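Local coordinates for protein cytochrome P450 (PDB 6G5O) that belongs to the cytochrome P450 family and holds a heme, protoporphyrin IX with iron, in a pocket inside its largely helical fold, at residues P266-G271 and E364-F369; G20-Q25 and V29-R34; P54-I57 and E62-I65. All blocks are in the same frame, centred on the assembly; numbering follows the deposited sequence.

In the fold
Along the chain the contacts come in series: interaction 2 closes first, then interaction 3, and interaction 1 joins parts far apart in sequence. Interaction 2 is the hairpin of strands 19-22 and 29-32 at one edge of the mixed five-stranded sheet; residues 266-271 run into strand 270-274 of the same sheet, while residues 364-369 belong to the three-stranded antiparallel sheet. Interaction 1, whose Pro-266, Leu-267 and Met-270 line the heme pocket, thus links the two sheets. Its centre is about 8 Å from that of interaction 2, which it touches, and 16 Å from that of interaction 3, a loop contact. The side chains of Val-29 and Glu-62 lie farther out, about 13 and 12 Å from the heme.

Interaction 1 (P266-G271 and E364-F369); sequences PLTQMG and EDLDHF. With HEM (protoporphyrin IX containing Fe), chain C.
The hydroxyl of Thr-268 and the carboxylate of Glu-364 form the direct polar link: OG1 donates to OE1 at 2.7 Å, meeting it from above the carboxylate plane, 36° out of it. With chi1 at -64°, OG1 stands beside the backbone N of Thr-268 and faces the acid, while the extended Glu-364 side chain runs alongside the threonine, the two pointing opposite ways. A threonine suits this place because its hydroxyl also bonds to Arg-371, and its methyl is left for packing. Water 1 makes a second bridge. It donates to Glu-364 OE2 at 2.8 Å and to Pro-266 O, and accepts from Thr-268 N at 3.1 Å, so both carboxylate oxygens are held.

Leu-366 supplies the van der Waals part: CD1 meets Thr-268 CG2 tip to tip at 4.1 Å, and CD2 touches the amide nitrogen Gln-269 NE2 at 3.4 Å; the amide OE1 bonds Ser-292.

Pro-266, Leu-267 and Met-270 belong to the heme pocket, Leu-267 CD2 lying 3.7 Å from ring carbon C3A.

Leu-366 to Phe-369 form a type II' turn joining strands 351-366 and 369-384. Met-22 of strand 19-22 touches Gln-269 and Leu-366, and Ala-296 of helix 295-298 packs on Thr-268.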
ATOM      1  N   PRO A 266      -5.595   1.443   2.316  1.00 25.85           N
ATOM      2  CA  PRO A 266      -4.427   2.029   2.966  1.00 27.39           C
ATOM      3  C   PRO A 266      -3.672   3.053   2.140  1.00 28.95           C
ATOM      4  O   PRO A 266      -3.038   3.933   2.731  1.00 35.72           O
ATOM      5  CB  PRO A 266      -3.565   0.818   3.291  1.00 26.43           C
ATOM      6  CG  PRO A 266      -4.467  -0.356   3.174  1.00 25.53           C
ATOM      7  CD  PRO A 266      -5.413  -0.002   2.100  1.00 24.96           C
ATOM      8  N   LEU A 267      -3.759   2.991   0.818  1.00 27.04           N
ATOM      9  CA  LEU A 267      -3.348   4.145   0.004  1.00 28.17           C
ATOM     10  C   LEU A 267      -4.595   4.914  -0.416  1.00 29.29           C
ATOM     11  O   LEU A 267      -5.349   4.503  -1.306  1.00 29.75           O
ATOM     12  CB  LEU A 267      -2.523   3.743  -1.225  1.00 31.68           C
ATOM     13  CG  LEU A 267      -1.900   4.889  -2.060  1.00 33.62           C
ATOM     14  CD1 LEU A 267      -1.045   5.797  -1.211  1.00 39.30           C
ATOM     15  CD2 LEU A 267      -1.020   4.339  -3.157  1.00 36.91           C
ATOM     16  N   THR A 268      -4.779   6.064   0.210  1.00 32.15           N
ATOM     17  CA  THR A 268      -6.008   6.829   0.092  1.00 32.48           C
ATOM     18  C   THR A 268      -6.249   7.328  -1.295  1.00 29.33           C
ATOM     19  O   THR A 268      -7.356   7.202  -1.834  1.00 29.69           O
ATOM     20  CB  THR A 268      -6.006   8.004   1.102  1.00 31.57           C
ATOM     21  OG1 THR A 268      -6.001   7.472   2.430  1.00 29.14           O
ATOM     22  CG2 THR A 268      -7.230   8.856   0.949  1.00 35.18           C
ATOM     23  N   GLN A 269      -5.204   7.833  -1.922  1.00 32.06           N
ATOM     24  CA  GLN A 269      -5.360   8.507  -3.225  1.00 34.41           C
ATOM     25  C   GLN A 269      -4.010   8.667  -3.884  1.00 31.75           C
ATOM     26  O   GLN A 269      -2.989   8.523  -3.254  1.00 30.75           O
ATOM     27  CB  GLN A 269      -6.007   9.907  -3.062  1.00 37.94           C
ATOM     28  CG  GLN A 269      -5.165  10.892  -2.249  1.00 41.69           C
ATOM     29  CD  GLN A 269      -5.758  12.303  -2.134  1.00 46.00           C
ATOM     30  OE1 GLN A 269      -6.712  12.673  -2.833  1.00 53.19           O
ATOM     31  NE2 GLN A 269      -5.166  13.105  -1.252  1.00 46.26           N
ATOM     32  N   MET A 270      -4.039   8.962  -5.161  1.00 31.79           N
ATOM     33  CA  MET A 270      -2.835   9.221  -5.897  1.00 35.93           C
ATOM     34  C   MET A 270      -3.124  10.217  -7.004  1.00 34.49           C
ATOM     35  O   MET A 270      -4.154  10.145  -7.668  1.00 32.41           O
ATOM     36  CB  MET A 270      -2.270   7.925  -6.500  1.00 35.78           C
ATOM     37  CG  MET A 270      -0.860   8.106  -7.084  1.00 38.32           C
ATOM     38  SD  MET A 270       0.349   8.807  -5.916  1.00 39.11           S
ATOM     39  CE  MET A 270       0.434   7.496  -4.678  1.00 37.63           C
ATOM     40  N   GLY A 271      -2.207  11.142  -7.225  1.00 33.54           N
ATOM     41  CA  GLY A 271      -2.441  12.142  -8.230  1.00 33.81           C
ATOM     42  C   GLY A 271      -2.149  11.701  -9.633  1.00 33.95           C
ATOM     43  O   GLY A 271      -1.488  10.682  -9.857  1.00 38.84           O
ATOM     44  N   GLU A 364      -5.602  11.624   8.306  1.00 52.94           N
ATOM     45  CA  GLU A 364      -5.012  12.302   7.159  1.00 57.05           C
ATOM     46  C   GLU A 364      -5.741  13.608   6.962  1.00 56.08           C
ATOM     47  O   GLU A 364      -6.962  13.626   6.818  1.00 47.14           O
ATOM     48  CB  GLU A 364      -5.074  11.430   5.882  1.00 58.83           C
ATOM     49  CG  GLU A 364      -4.145  10.208   5.948  1.00 65.09           C
ATOM     50  CD  GLU A 364      -3.990   9.411   4.640  1.00 67.42           C
ATOM     51  OE1 GLU A 364      -4.874   9.494   3.764  1.00 67.15           O
ATOM     52  OE2 GLU A 364      -2.959   8.706   4.488  1.00 67.63           O
ATOM     53  N   ASP A 365      -4.974  14.690   6.973  1.00 61.73           N
ATOM     54  CA  ASP A 365      -5.497  16.032   6.766  1.00 63.79           C
ATOM     55  C   ASP A 365      -5.596  16.248   5.264  1.00 53.64           C
ATOM     56  O   ASP A 365      -4.595  16.473   4.599  1.00 50.34           O
ATOM     57  CB  ASP A 365      -4.580  17.072   7.436  1.00 70.56           C
ATOM     58  CG  ASP A 365      -5.150  18.507   7.405  1.00 75.69           C
ATOM     59  OD1 ASP A 365      -5.814  18.926   6.428  1.00 74.36           O
ATOM     60  OD2 ASP A 365      -4.903  19.249   8.382  1.00 78.24           O
ATOM     61  N   LEU A 366      -6.828  16.172   4.750  1.00 54.75           N
ATOM     62  CA  LEU A 366      -7.114  16.372   3.330  1.00 56.74           C
ATOM     63  C   LEU A 366      -8.006  17.593   3.112  1.00 57.81           C
ATOM     64  O   LEU A 366      -8.948  17.549   2.314  1.00 63.90           O
ATOM     65  CB  LEU A 366      -7.771  15.110   2.754  1.00 58.48           C
ATOM     66  CG  LEU A 366      -7.010  13.782   2.922  1.00 60.07           C
ATOM     67  CD1 LEU A 366      -7.879  12.565   2.653  1.00 61.04           C
ATOM     68  CD2 LEU A 366      -5.768  13.799   2.045  1.00 63.94           C
ATOM     69  N   ASP A 367      -7.691  18.674   3.832  1.00 59.96           N
ATOM     70  CA  ASP A 367      -8.408  19.964   3.766  1.00 59.91           C
ATOM     71  C   ASP A 367      -9.870  19.824   4.265  1.00 55.90           C
ATOM     72  O   ASP A 367     -10.095  19.696   5.466  1.00 54.18           O
ATOM     73  CB  ASP A 367      -8.281  20.596   2.359  1.00 59.15           C
ATOM     74  CG  ASP A 367      -8.035  22.100   2.400  1.00 65.23           C
ATOM     75  OD1 ASP A 367      -8.387  22.759   3.416  1.00 69.67           O
ATOM     76  OD2 ASP A 367      -7.473  22.637   1.408  1.00 60.96           O
ATOM     77  N   HIS A 368     -10.858  19.807   3.375  1.00 59.34           N
ATOM     78  CA  HIS A 368     -12.246  19.670   3.816  1.00 61.95           C
ATOM     79  C   HIS A 368     -12.563  18.244   4.325  1.00 59.39           C
ATOM     80  O   HIS A 368     -13.611  18.008   4.946  1.00 55.19           O
ATOM     81  CB  HIS A 368     -13.199  20.110   2.696  1.00 63.66           C
ATOM     82  CG  HIS A 368     -12.888  21.475   2.146  1.00 70.44           C
ATOM     83  ND1 HIS A 368     -12.994  22.628   2.900  1.00 72.21           N
ATOM     84  CD2 HIS A 368     -12.463  21.867   0.922  1.00 72.02           C
ATOM     85  CE1 HIS A 368     -12.645  23.670   2.163  1.00 73.31           C
ATOM     86  NE2 HIS A 368     -12.325  23.235   0.955  1.00 75.31           N
ATOM     87  N   PHE A 369     -11.661  17.295   4.067  1.00 55.55           N
ATOM     88  CA  PHE A 369     -11.860  15.923   4.506  1.00 52.60           C
ATOM     89  C   PHE A 369     -10.777  15.513   5.478  1.00 52.48           C
ATOM     90  O   PHE A 369      -9.603  15.850   5.323  1.00 54.16           O
ATOM     91  CB  PHE A 369     -11.852  14.959   3.336  1.00 47.86           C
ATOM     92  CG  PHE A 369     -12.720  15.377   2.174  1.00 44.20           C
ATOM     93  CD1 PHE A 369     -14.092  15.183   2.209  1.00 42.93           C
ATOM     94  CD2 PHE A 369     -12.161  15.916   1.026  1.00 42.20           C
ATOM     95  CE1 PHE A 369     -14.888  15.560   1.138  1.00 38.03           C
ATOM     96  CE2 PHE A 369     -12.956  16.265  -0.057  1.00 42.61           C
ATOM     97  CZ  PHE A 369     -14.322  16.080   0.000  1.00 37.63           C
TER
HETATM   98  CHA HEM C 401       1.213   0.954  -7.052  1.00 18.88           C
HETATM   99  CHB HEM C 401      -1.599   0.355  -3.170  1.00 19.82           C
HETATM  100  CHC HEM C 401       1.740  -2.463  -1.146  1.00 20.18           C
HETATM  101  CHD HEM C 401       4.764  -1.373  -4.693  1.00 19.21           C
HETATM  102  C1A HEM C 401       0.153   1.010  -6.175  1.00 19.44           C
HETATM  103  C2A HEM C 401      -1.066   1.710  -6.412  1.00 20.26           C
HETATM  104  C3A HEM C 401      -1.825   1.524  -5.342  1.00 19.80           C
HETATM  105  C4A HEM C 401      -1.121   0.734  -4.405  1.00 21.18           C
HETATM  106  CMA HEM C 401      -3.205   2.075  -5.194  1.00 22.17           C
HETATM  107  CAA HEM C 401      -1.505   2.486  -7.653  1.00 23.75           C
HETATM  108  CBA HEM C 401      -0.793   3.829  -7.697  1.00 26.26           C
HETATM  109  CGA HEM C 401      -1.123   4.585  -8.964  1.00 30.25           C
HETATM  110  O1A HEM C 401      -0.350   5.455  -9.354  1.00 30.69           O
HETATM  111  O2A HEM C 401      -2.139   4.358  -9.648  1.00 30.72           O
HETATM  112  C1B HEM C 401      -0.929  -0.467  -2.287  1.00 18.35           C
HETATM  113  C2B HEM C 401      -1.550  -0.971  -1.126  1.00 19.74           C
HETATM  114  C3B HEM C 401      -0.608  -1.765  -0.514  1.00 20.87           C
HETATM  115  C4B HEM C 401       0.597  -1.715  -1.402  1.00 19.42           C
HETATM  116  CMB HEM C 401      -2.930  -0.644  -0.641  1.00 20.54           C
HETATM  117  CAB HEM C 401      -0.632  -2.600   0.685  1.00 22.72           C
HETATM  118  CBB HEM C 401      -1.706  -2.916   1.381  1.00 25.57           C
HETATM  119  C1C HEM C 401       2.866  -2.430  -1.927  1.00 20.54           C
HETATM  120  C2C HEM C 401       4.092  -3.003  -1.594  1.00 20.90           C
HETATM  121  C3C HEM C 401       4.981  -2.648  -2.578  1.00 21.01           C
HETATM  122  C4C HEM C 401       4.251  -1.875  -3.518  1.00 20.55           C
HETATM  123  CMC HEM C 401       4.392  -3.855  -0.401  1.00 22.16           C
HETATM  124  CAC HEM C 401       6.393  -3.032  -2.711  1.00 22.33           C
HETATM  125  CBC HEM C 401       7.114  -3.782  -1.884  1.00 22.76           C
HETATM  126  C1D HEM C 401       3.990  -0.693  -5.647  1.00 18.24           C
HETATM  127  C2D HEM C 401       4.546  -0.283  -6.949  1.00 19.17           C
HETATM  128  C3D HEM C 401       3.569   0.344  -7.626  1.00 19.33           C
HETATM  129  C4D HEM C 401       2.428   0.365  -6.704  1.00 18.33           C
HETATM  130  CMD HEM C 401       5.928  -0.589  -7.415  1.00 17.99           C
HETATM  131  CAD HEM C 401       3.667   0.938  -9.019  1.00 20.49           C
HETATM  132  CBD HEM C 401       3.117   0.059 -10.154  1.00 19.58           C
HETATM  133  CGD HEM C 401       3.338   0.734 -11.522  1.00 21.83           C
HETATM  134  O1D HEM C 401       3.653   1.973 -11.598  1.00 25.16           O
HETATM  135  O2D HEM C 401       3.222   0.095 -12.623  1.00 20.64           O
HETATM  136  NA  HEM C 401       0.122   0.451  -4.908  1.00 19.16           N
HETATM  137  NB  HEM C 401       0.322  -0.913  -2.405  1.00 18.67           N
HETATM  138  NC  HEM C 401       2.967  -1.723  -3.072  1.00 18.91           N
HETATM  139  ND  HEM C 401       2.732  -0.287  -5.570  1.00 19.42           N
HETATM  140 FE   HEM C 401       1.569  -0.583  -4.081  1.00 22.50          FE
HETATM  141  O   HOH W   1      -2.711   6.953   2.315  1.00 31.09           O
HETATM  142  O   HOH W   2       2.067   1.319  -2.986  1.00 32.98           O

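Interaction 2 (G20-Q25 and V29-R34); sequences GEMNDQ and VTMLLR
Met-22 and Val-29 face each other as a hydrogen-bonded pair of an antiparallel beta hairpin, and their side chains lie side by side, Met-22 CG 3.9 Å from Val-29 CB. Met-22 and Met-31 cross at about a right angle; Met-22 takes chi1 65°, its CG between backbone N and carbonyl carbon, which places CG 3.9 Å from Met-31 SD. The Met-22 and Val-29 pair is closed by two backbone bonds, Val-29 N to Met-22 O at 2.8 Å and Met-22 N to Val-29 O at 3.1 Å. Gly-20 and Met-31 form the next hydrogen-bonded pair, with Met-31 N reaching Gly-20 O at 2.9 Å. Having no side chain, Gly-20 lets Met-31 and Leu-33 lie close to its backbone: Met-31 lays its CB and CG along the Gly-20 carbonyl, and Leu-33 CD1 comes to 3.9 Å from Gly-20 N. Between them, Glu-21 and Thr-30 make a non-hydrogen-bonded pair whose side chains turn to the other face, where polar residues suit the more open surroundings.

Further out, strand 290-293 pairs with the edge of strand 29-32 away from strand 19-22: Thr-30 and Leu-32 bond to its backbone, and Ser-292 lies against Val-29 and Met-31. Beyond the strands, Asp-24 OD2 forms a salt bridge with Arg-290 NH2 and also accepts from Ser-61 N.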
ATOM      1  N   GLY A  20     -14.087  16.646  -4.983  1.00 56.40           N
ATOM      2  CA  GLY A  20     -13.729  17.528  -3.886  1.00 51.89           C
ATOM      3  C   GLY A  20     -12.498  18.280  -4.305  1.00 54.43           C
ATOM      4  O   GLY A  20     -11.980  18.091  -5.431  1.00 45.73           O
ATOM      5  N   GLU A  21     -12.027  19.151  -3.423  1.00 59.11           N
ATOM      6  CA  GLU A  21     -10.848  19.943  -3.731  1.00 60.97           C
ATOM      7  C   GLU A  21     -10.008  20.082  -2.502  1.00 62.58           C
ATOM      8  O   GLU A  21     -10.534  20.241  -1.394  1.00 62.02           O
ATOM      9  CB  GLU A  21     -11.229  21.295  -4.320  1.00 63.95           C
ATOM     10  CG  GLU A  21     -11.760  21.128  -5.748  1.00 64.10           C
ATOM     11  CD  GLU A  21     -12.119  22.407  -6.460  1.00 71.21           C
ATOM     12  OE1 GLU A  21     -12.417  22.302  -7.670  1.00 70.21           O
ATOM     13  OE2 GLU A  21     -12.118  23.497  -5.833  1.00 77.15           O
ATOM     14  N   MET A  22      -8.697  19.953  -2.704  1.00 62.04           N
ATOM     15  CA  MET A  22      -7.715  20.254  -1.656  1.00 68.23           C
ATOM     16  C   MET A  22      -6.506  21.055  -2.197  1.00 68.90           C
ATOM     17  O   MET A  22      -6.159  20.962  -3.381  1.00 62.95           O
ATOM     18  CB  MET A  22      -7.282  18.988  -0.916  1.00 71.88           C
ATOM     19  CG  MET A  22      -6.518  17.954  -1.734  1.00 75.17           C
ATOM     20  SD  MET A  22      -5.918  16.620  -0.643  1.00 79.70           S
ATOM     21  CE  MET A  22      -4.517  17.394   0.171  1.00 75.19           C
ATOM     22  N   ASN A  23      -5.926  21.894  -1.338  1.00 69.54           N
ATOM     23  CA  ASN A  23      -4.752  22.714  -1.697  1.00 74.82           C
ATOM     24  C   ASN A  23      -3.530  21.977  -1.148  1.00 73.34           C
ATOM     25  O   ASN A  23      -3.605  21.332  -0.092  1.00 69.57           O
ATOM     26  CB  ASN A  23      -4.854  24.154  -1.131  1.00 63.05           C
ATOM     27  N   ASP A  24      -2.424  22.027  -1.879  1.00 72.59           N
ATOM     28  CA  ASP A  24      -1.194  21.371  -1.423  1.00 76.40           C
ATOM     29  C   ASP A  24      -0.036  22.021  -2.147  1.00 72.11           C
ATOM     30  O   ASP A  24       0.131  21.811  -3.335  1.00 62.44           O
ATOM     31  CB  ASP A  24      -1.253  19.855  -1.702  1.00 78.12           C
ATOM     32  CG  ASP A  24       0.101  19.171  -1.584  1.00 73.38           C
ATOM     33  OD1 ASP A  24       0.748  19.306  -0.520  1.00 66.93           O
ATOM     34  OD2 ASP A  24       0.503  18.493  -2.563  1.00 68.19           O
ATOM     35  N   GLN A  25       0.715  22.855  -1.428  1.00 80.39           N
ATOM     36  CA  GLN A  25       1.940  23.520  -1.944  1.00 77.10           C
ATOM     37  C   GLN A  25       1.745  24.259  -3.280  1.00 69.95           C
ATOM     38  O   GLN A  25       2.505  24.064  -4.226  1.00 73.25           O
ATOM     39  CB  GLN A  25       3.106  22.508  -2.005  1.00 79.36           C
ATOM     40  CG  GLN A  25       3.530  22.042  -0.618  1.00 79.25           C
ATOM     41  CD  GLN A  25       4.367  20.783  -0.610  1.00 80.52           C
ATOM     42  OE1 GLN A  25       3.854  19.671  -0.783  1.00 76.50           O
ATOM     43  NE2 GLN A  25       5.659  20.944  -0.345  1.00 83.18           N
ATOM     44  N   VAL A  29      -5.594  20.465  -6.112  1.00 65.11           N
ATOM     45  CA  VAL A  29      -6.015  19.116  -6.519  1.00 62.81           C
ATOM     46  C   VAL A  29      -7.539  19.007  -6.601  1.00 56.25           C
ATOM     47  O   VAL A  29      -8.242  19.342  -5.658  1.00 55.67           O
ATOM     48  CB  VAL A  29      -5.500  18.036  -5.514  1.00 61.92           C
ATOM     49  CG1 VAL A  29      -6.052  16.651  -5.828  1.00 59.84           C
ATOM     50  CG2 VAL A  29      -3.977  17.975  -5.506  1.00 64.43           C
ATOM     51  N   THR A  30      -8.022  18.525  -7.736  1.00 52.44           N
ATOM     52  CA  THR A  30      -9.399  18.065  -7.898  1.00 51.44           C
ATOM     53  C   THR A  30      -9.535  16.529  -7.660  1.00 44.23           C
ATOM     54  O   THR A  30      -9.158  15.726  -8.512  1.00 46.59           O
ATOM     55  CB  THR A  30      -9.878  18.395  -9.317  1.00 51.54           C
ATOM     56  OG1 THR A  30      -9.661  19.789  -9.580  1.00 58.49           O
ATOM     57  CG2 THR A  30     -11.363  18.086  -9.453  1.00 58.94           C
ATOM     58  N   MET A  31     -10.114  16.149  -6.533  1.00 43.20           N
ATOM     59  CA  MET A  31     -10.235  14.758  -6.112  1.00 43.40           C
ATOM     60  C   MET A  31     -11.424  14.043  -6.748  1.00 43.85           C
ATOM     61  O   MET A  31     -12.542  14.414  -6.462  1.00 48.25           O
ATOM     62  CB  MET A  31     -10.413  14.712  -4.586  1.00 45.37           C
ATOM     63  CG  MET A  31      -9.425  15.581  -3.818  1.00 48.77           C
ATOM     64  SD  MET A  31      -9.589  15.566  -1.995  1.00 56.09           S
ATOM     65  CE  MET A  31      -9.687  13.794  -1.661  1.00 60.30           C
ATOM     66  N   LEU A  32     -11.206  13.011  -7.581  1.00 38.00           N
ATOM     67  CA  LEU A  32     -12.304  12.215  -8.121  1.00 39.77           C
ATOM     68  C   LEU A  32     -12.784  11.157  -7.090  1.00 37.74           C
ATOM     69  O   LEU A  32     -11.981  10.440  -6.522  1.00 37.18           O
ATOM     70  CB  LEU A  32     -11.858  11.545  -9.406  1.00 40.90           C
ATOM     71  CG  LEU A  32     -11.871  12.437 -10.655  1.00 45.15           C
ATOM     72  CD1 LEU A  32     -11.472  13.875 -10.376  1.00 49.21           C
ATOM     73  CD2 LEU A  32     -10.996  11.889 -11.772  1.00 45.42           C
ATOM     74  N   LEU A  33     -14.088  11.065  -6.874  1.00 37.65           N
ATOM     75  CA  LEU A  33     -14.624  10.319  -5.754  1.00 38.29           C
ATOM     76  C   LEU A  33     -15.495   9.115  -6.115  1.00 35.89           C
ATOM     77  O   LEU A  33     -15.720   8.252  -5.266  1.00 32.53           O
ATOM     78  CB  LEU A  33     -15.411  11.265  -4.869  1.00 42.04           C
ATOM     79  CG  LEU A  33     -14.656  12.497  -4.350  1.00 44.72           C
ATOM     80  CD1 LEU A  33     -15.644  13.391  -3.593  1.00 42.63           C
ATOM     81  CD2 LEU A  33     -13.472  12.122  -3.457  1.00 41.89           C
ATOM     82  N   ARG A  34     -15.984   9.046  -7.345  1.00 36.81           N
ATOM     83  CA  ARG A  34     -16.840   7.928  -7.761  1.00 38.51           C
ATOM     84  C   ARG A  34     -16.070   6.792  -8.417  1.00 35.35           C
ATOM     85  O   ARG A  34     -15.208   7.031  -9.264  1.00 35.20           O
ATOM     86  CB  ARG A  34     -17.896   8.428  -8.739  1.00 40.58           C
ATOM     87  CG  ARG A  34     -18.875   9.405  -8.098  1.00 43.68           C
ATOM     88  CD  ARG A  34     -19.843   9.979  -9.116  1.00 48.39           C
ATOM     89  NE  ARG A  34     -20.770  10.918  -8.481  1.00 51.96           N
ATOM     90  CZ  ARG A  34     -21.426  11.895  -9.118  1.00 51.48           C
ATOM     91  NH1 ARG A  34     -21.259  12.083 -10.426  1.00 46.80           N
ATOM     92  NH2 ARG A  34     -22.236  12.701  -8.427  1.00 51.37           N
TER

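Interaction 3 (P54-I57 and E62-I65); sequences PGRI and EVDI
Gly-55 O receives the backbone N-H of Glu-62, its N 2.9 Å away. The bond is fairly straight at hydrogen, 165°, yet the donor stands above the carbonyl plane, 43° out of it. It joins the two limbs of the loop where they come nearest, Gly-55 and Glu-62 having their CA atoms 4.2 Å apart. Glycine suits this place twice over: its phi is positive, 95°, and a beta carbon here would run into the backbone between Glu-62 and Val-63. Glu-62 CB also rests against Gly-55 CA, at 3.8 Å.

Both limbs belong to the long irregular segment between strand 48-49 and helix 79-92 of the P450 fold, and the bond closes a small loop within it. Neither limb is helix or strand; beyond the single bond, the contact is made by van der Waals touches of backbone and side chain.

Val-63, branched at CB, turns its CG2 methyl onto the other limb, 3.7 Å from Pro-54 O and 4.0 Å from Arg-56 CB, with Val-63 and Arg-56 lying side by side and pointing the same way. Arginine offers its aliphatic root to the valine and carries its charge onward: NE forms a salt bridge with Asp-27 and NH2 bonds to the carbonyl of Asp-288. The Glu-62 carboxylate, on an extended chain, pairs through OE1 with Arg-66.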
ATOM      1  N   PRO A  54       9.324  14.486 -11.400  1.00 49.70           N
ATOM      2  CA  PRO A  54       9.334  13.532 -10.298  1.00 45.87           C
ATOM      3  C   PRO A  54       8.816  14.135  -9.027  1.00 46.61           C
ATOM      4  O   PRO A  54       9.191  15.245  -8.690  1.00 44.25           O
ATOM      5  CB  PRO A  54      10.810  13.171 -10.176  1.00 47.88           C
ATOM      6  CG  PRO A  54      11.299  13.264 -11.600  1.00 47.11           C
ATOM      7  CD  PRO A  54      10.589  14.453 -12.170  1.00 45.65           C
ATOM      8  N   GLY A  55       7.940  13.403  -8.336  1.00 44.83           N
ATOM      9  CA  GLY A  55       7.353  13.875  -7.084  1.00 39.44           C
ATOM     10  C   GLY A  55       6.006  14.538  -7.235  1.00 39.39           C
ATOM     11  O   GLY A  55       5.246  14.674  -6.261  1.00 44.58           O
ATOM     12  N   ARG A  56       5.678  14.953  -8.439  1.00 41.65           N
ATOM     13  CA  ARG A  56       4.497  15.781  -8.599  1.00 46.07           C
ATOM     14  C   ARG A  56       3.170  15.057  -8.403  1.00 48.33           C
ATOM     15  O   ARG A  56       2.233  15.651  -7.868  1.00 48.68           O
ATOM     16  CB  ARG A  56       4.487  16.474  -9.949  1.00 47.76           C
ATOM     17  CG  ARG A  56       3.789  17.819  -9.852  1.00 48.95           C
ATOM     18  CD  ARG A  56       3.672  18.539 -11.187  1.00 50.93           C
ATOM     19  NE  ARG A  56       2.578  19.506 -11.076  1.00 52.62           N
ATOM     20  CZ  ARG A  56       1.878  20.006 -12.086  1.00 51.29           C
ATOM     21  NH1 ARG A  56       2.135  19.684 -13.360  1.00 50.10           N
ATOM     22  NH2 ARG A  56       0.908  20.867 -11.804  1.00 50.57           N
ATOM     23  N   ILE A  57       3.073  13.797  -8.834  1.00 46.17           N
ATOM     24  CA  ILE A  57       1.795  13.087  -8.757  1.00 45.55           C
ATOM     25  C   ILE A  57       1.481  12.585  -7.342  1.00 47.69           C
ATOM     26  O   ILE A  57       0.400  12.100  -7.101  1.00 48.26           O
ATOM     27  CB  ILE A  57       1.662  11.931  -9.765  1.00 44.31           C
ATOM     28  CG1 ILE A  57       2.598  10.764  -9.417  1.00 45.05           C
ATOM     29  CG2 ILE A  57       1.869  12.429 -11.178  1.00 43.29           C
ATOM     30  CD1 ILE A  57       2.749   9.725 -10.529  1.00 47.71           C
ATOM     31  N   GLU A  62       6.039  15.973  -3.766  1.00 51.24           N
ATOM     32  CA  GLU A  62       7.396  15.674  -3.304  1.00 50.41           C
ATOM     33  C   GLU A  62       8.437  16.291  -4.242  1.00 50.86           C
ATOM     34  O   GLU A  62       9.611  15.943  -4.144  1.00 46.13           O
ATOM     35  CB  GLU A  62       7.643  14.147  -3.265  1.00 47.75           C
ATOM     36  CG  GLU A  62       6.896  13.370  -2.175  1.00 48.82           C
ATOM     37  CD  GLU A  62       7.053  11.842  -2.249  1.00 45.55           C
ATOM     38  OE1 GLU A  62       7.579  11.288  -3.247  1.00 42.16           O
ATOM     39  OE2 GLU A  62       6.639  11.180  -1.280  1.00 42.13           O
ATOM     40  N   VAL A  63       8.023  17.175  -5.160  1.00 50.40           N
ATOM     41  CA  VAL A  63       8.956  17.888  -6.057  1.00 55.67           C
ATOM     42  C   VAL A  63      10.174  18.519  -5.344  1.00 54.78           C
ATOM     43  O   VAL A  63      11.259  18.592  -5.906  1.00 55.82           O
ATOM     44  CB  VAL A  63       8.208  19.002  -6.852  1.00 59.03           C
ATOM     45  CG1 VAL A  63       9.160  20.033  -7.478  1.00 65.12           C
ATOM     46  CG2 VAL A  63       7.317  18.371  -7.917  1.00 55.82           C
ATOM     47  N   ASP A  64       9.983  18.985  -4.117  1.00 52.63           N
ATOM     48  CA  ASP A  64      11.012  19.736  -3.442  1.00 58.33           C
ATOM     49  C   ASP A  64      11.964  18.838  -2.678  1.00 58.26           C
ATOM     50  O   ASP A  64      13.022  19.307  -2.233  1.00 58.53           O
ATOM     51  CB  ASP A  64      10.383  20.809  -2.528  1.00 61.53           C
ATOM     52  CG  ASP A  64       9.763  21.976  -3.330  1.00 65.48           C
ATOM     53  OD1 ASP A  64      10.126  22.141  -4.529  1.00 64.48           O
ATOM     54  OD2 ASP A  64       8.914  22.717  -2.760  1.00 66.90           O
ATOM     55  N   ILE A  65      11.610  17.557  -2.544  1.00 54.30           N
ATOM     56  CA  ILE A  65      12.436  16.623  -1.778  1.00 48.26           C
ATOM     57  C   ILE A  65      13.180  15.594  -2.602  1.00 45.95           C
ATOM     58  O   ILE A  65      14.034  14.918  -2.052  1.00 48.41           O
ATOM     59  CB  ILE A  65      11.690  15.906  -0.639  1.00 53.41           C
ATOM     60  CG1 ILE A  65      10.786  14.760  -1.148  1.00 58.05           C
ATOM     61  CG2 ILE A  65      10.896  16.902   0.180  1.00 53.64           C
ATOM     62  CD1 ILE A  65      10.299  13.834  -0.038  1.00 57.54           C
TER